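Uncharacterized protein BAD_0989 (Bifidobacterium adolescentis ATCC 15703, PDB 3CYM) is uncharacterised but probably binds nucleic acid and acts as a 3'-5' exonuclease of the ribonuclease D type. Local coordinates at residues 239-242 and 243-247. Numbering follows the deposited sequence.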
loop_
_atom_site.group_PDB
_atom_site.type_symbol
_atom_site.label_atom_id
_atom_site.label_comp_id
_atom_site.label_asym_id
_atom_site.label_seq_id
_atom_site.Cartn_x
_atom_site.Cartn_y
_atom_site.Cartn_z
ATOM N N ALA A 239 -3.265 -22.787 -11.443
ATOM C CA ALA A 239 -3.439 -22.617 -12.888
ATOM C C ALA A 239 -4.467 -21.532 -13.218
ATOM O O ALA A 239 -4.244 -20.716 -14.115
ATOM C CB ALA A 239 -3.825 -23.943 -13.528
ATOM N N LEU A 240 -5.578 -21.527 -12.480
ATOM C CA LEU A 240 -6.629 -20.512 -12.619
ATOM C C LEU A 240 -6.188 -19.108 -12.213
ATOM O O LEU A 240 -6.457 -18.149 -12.941
ATOM C CB LEU A 240 -7.876 -20.907 -11.828
ATOM C CG LEU A 240 -8.785 -21.985 -12.429
ATOM C CD1 LEU A 240 -9.827 -22.327 -11.409
ATOM C CD2 LEU A 240 -9.453 -21.527 -13.721
ATOM N N TRP A 241 -5.527 -18.987 -11.058
ATOM C CA TRP A 241 -4.966 -17.716 -10.608
ATOM C C TRP A 241 -4.026 -17.115 -11.644
ATOM O O TRP A 241 -4.068 -15.903 -11.891
ATOM C CB TRP A 241 -4.209 -17.862 -9.280
ATOM C CG TRP A 241 -3.785 -16.534 -8.695
ATOM C CD1 TRP A 241 -4.465 -15.798 -7.754
ATOM C CD2 TRP A 241 -2.600 -15.774 -9.017
ATOM N NE1 TRP A 241 -3.783 -14.640 -7.476
ATOM C CE2 TRP A 241 -2.638 -14.596 -8.233
ATOM C CE3 TRP A 241 -1.511 -15.978 -9.888
ATOM C CZ2 TRP A 241 -1.624 -13.620 -8.292
ATOM C CZ3 TRP A 241 -0.505 -15.001 -9.959
ATOM C CH2 TRP A 241 -0.573 -13.840 -9.160
ATOM N N THR A 242 -3.164 -17.961 -12.210
ATOM C CA THR A 242 -2.135 -17.534 -13.153
ATOM C C THR A 242 -2.743 -16.986 -14.436
ATOM O O THR A 242 -2.385 -15.881 -14.868
ATOM C CB THR A 242 -1.164 -18.689 -13.484
ATOM O OG1 THR A 242 -0.575 -19.170 -12.271
ATOM C CG2 THR A 242 -0.057 -18.233 -14.439
ATOM N N ARG A 243 -3.657 -17.749 -15.036
ATOM C CA ARG A 243 -4.303 -17.310 -16.270
ATOM C C ARG A 243 -5.168 -16.065 -16.046
ATOM O O ARG A 243 -5.142 -15.148 -16.860
ATOM C CB ARG A 243 -5.087 -18.444 -16.928
ATOM C CG ARG A 243 -5.651 -18.110 -18.314
ATOM C CD ARG A 243 -4.626 -17.503 -19.281
ATOM N NE ARG A 243 -5.224 -17.264 -20.597
ATOM C CZ ARG A 243 -4.776 -16.409 -21.514
ATOM N NH1 ARG A 243 -3.714 -15.638 -21.288
ATOM N NH2 ARG A 243 -5.421 -16.304 -22.669
ATOM N N ARG A 244 -5.895 -16.029 -14.928
ATOM C CA ARG A 244 -6.670 -14.851 -14.535
ATOM C C ARG A 244 -5.777 -13.613 -14.388
ATOM O O ARG A 244 -6.179 -12.520 -14.749
ATOM C CB ARG A 244 -7.430 -15.125 -13.230
ATOM C CG ARG A 244 -8.374 -14.023 -12.771
ATOM C CD ARG A 244 -8.960 -14.341 -11.411
ATOM N NE ARG A 244 -8.011 -14.175 -10.311
ATOM C CZ ARG A 244 -8.349 -14.185 -9.021
ATOM N NH1 ARG A 244 -7.418 -14.035 -8.091
ATOM N NH2 ARG A 244 -9.618 -14.343 -8.657
ATOM N N ASP A 245 -4.561 -13.802 -13.879
ATOM C CA ASP A 245 -3.618 -12.695 -13.686
ATOM C C ASP A 245 -3.066 -12.156 -15.009
ATOM O O ASP A 245 -2.900 -10.949 -15.164
ATOM C CB ASP A 245 -2.472 -13.118 -12.763
ATOM C CG ASP A 245 -1.576 -11.958 -12.374
ATOM O OD1 ASP A 245 -2.001 -11.117 -11.554
ATOM O OD2 ASP A 245 -0.441 -11.904 -12.883
ATOM N N GLU A 246 -2.788 -13.057 -15.948
ATOM C CA GLU A 246 -2.333 -12.689 -17.295
ATOM C C GLU A 246 -3.369 -11.842 -18.018
ATOM O O GLU A 246 -3.056 -10.763 -18.528
ATOM C CB GLU A 246 -2.055 -13.944 -18.125
ATOM C CG GLU A 246 -0.867 -14.754 -17.663
ATOM C CD GLU A 246 -0.726 -16.060 -18.412
ATOM O OE1 GLU A 246 -1.465 -16.277 -19.400
ATOM O OE2 GLU A 246 0.129 -16.873 -18.000
ATOM N N LEU A 247 -4.602 -12.346 -18.034
ATOM C CA LEU A 247 -5.729 -11.707 -18.710
ATOM C C LEU A 247 -6.163 -10.415 -18.039
ATOM O O LEU A 247 -6.640 -9.506 -18.700
ATOM C CB LEU A 247 -6.910 -12.675 -18.796
ATOM C CG LEU A 247 -6.708 -13.852 -19.761
ATOM C CD1 LEU A 247 -7.708 -14.965 -19.542
ATOM C CD2 LEU A 247 -6.759 -13.388 -21.210
HETATM O O HOH W 1 -5.241 -13.451 -10.519
#
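In helix 231-250 of the HRDC domain, the indole of Trp-241 lies beside the side chains of Arg-244 and Asp-245, one turn further on. Asp-245 CB sits over one face of the indole in a CH-pi contact, 4.1 Å from the centroid of the six-membered ring. The carboxylate lies over the same face, displaced toward the CH2 rim and nearly parallel to the ring (planes 9° apart), with Asp-245 CG 3.9 Å from Trp-241 CH2. With CG anti to the backbone N (chi1 -172°), the indole swings beside its own carbonyl carbon and up against this next turn. Arg-244 NH1 approaches obliquely, 3.5 Å from Trp-241 CD1, and a water accepts from Arg-244 NE (2.9 Å) and donates to Trp-241 O, tying the arginine to the preceding turn. This helix packs on helix 261-270 of the HRDC domain, where Arg-244 NH2 forms a salt bridge with Asp-261, and also meets helix 312-323. Asp-245 is held by Arg-249 and, through OD1, by the hydroxyl of Tyr-53 from the exonuclease family region. An alanine in place of Trp-241 is likely to leave Asp-245 CB and Arg-244 NH1 without their aromatic neighbour and open a gap beside Pro-217 and Trp-218. On another side of the helix, Arg-243 NH1 pairs with Glu-246 OE1 at 3.0 Å in a salt bridge, while Glu-246 N bonds to Thr-242 O (3.1 Å).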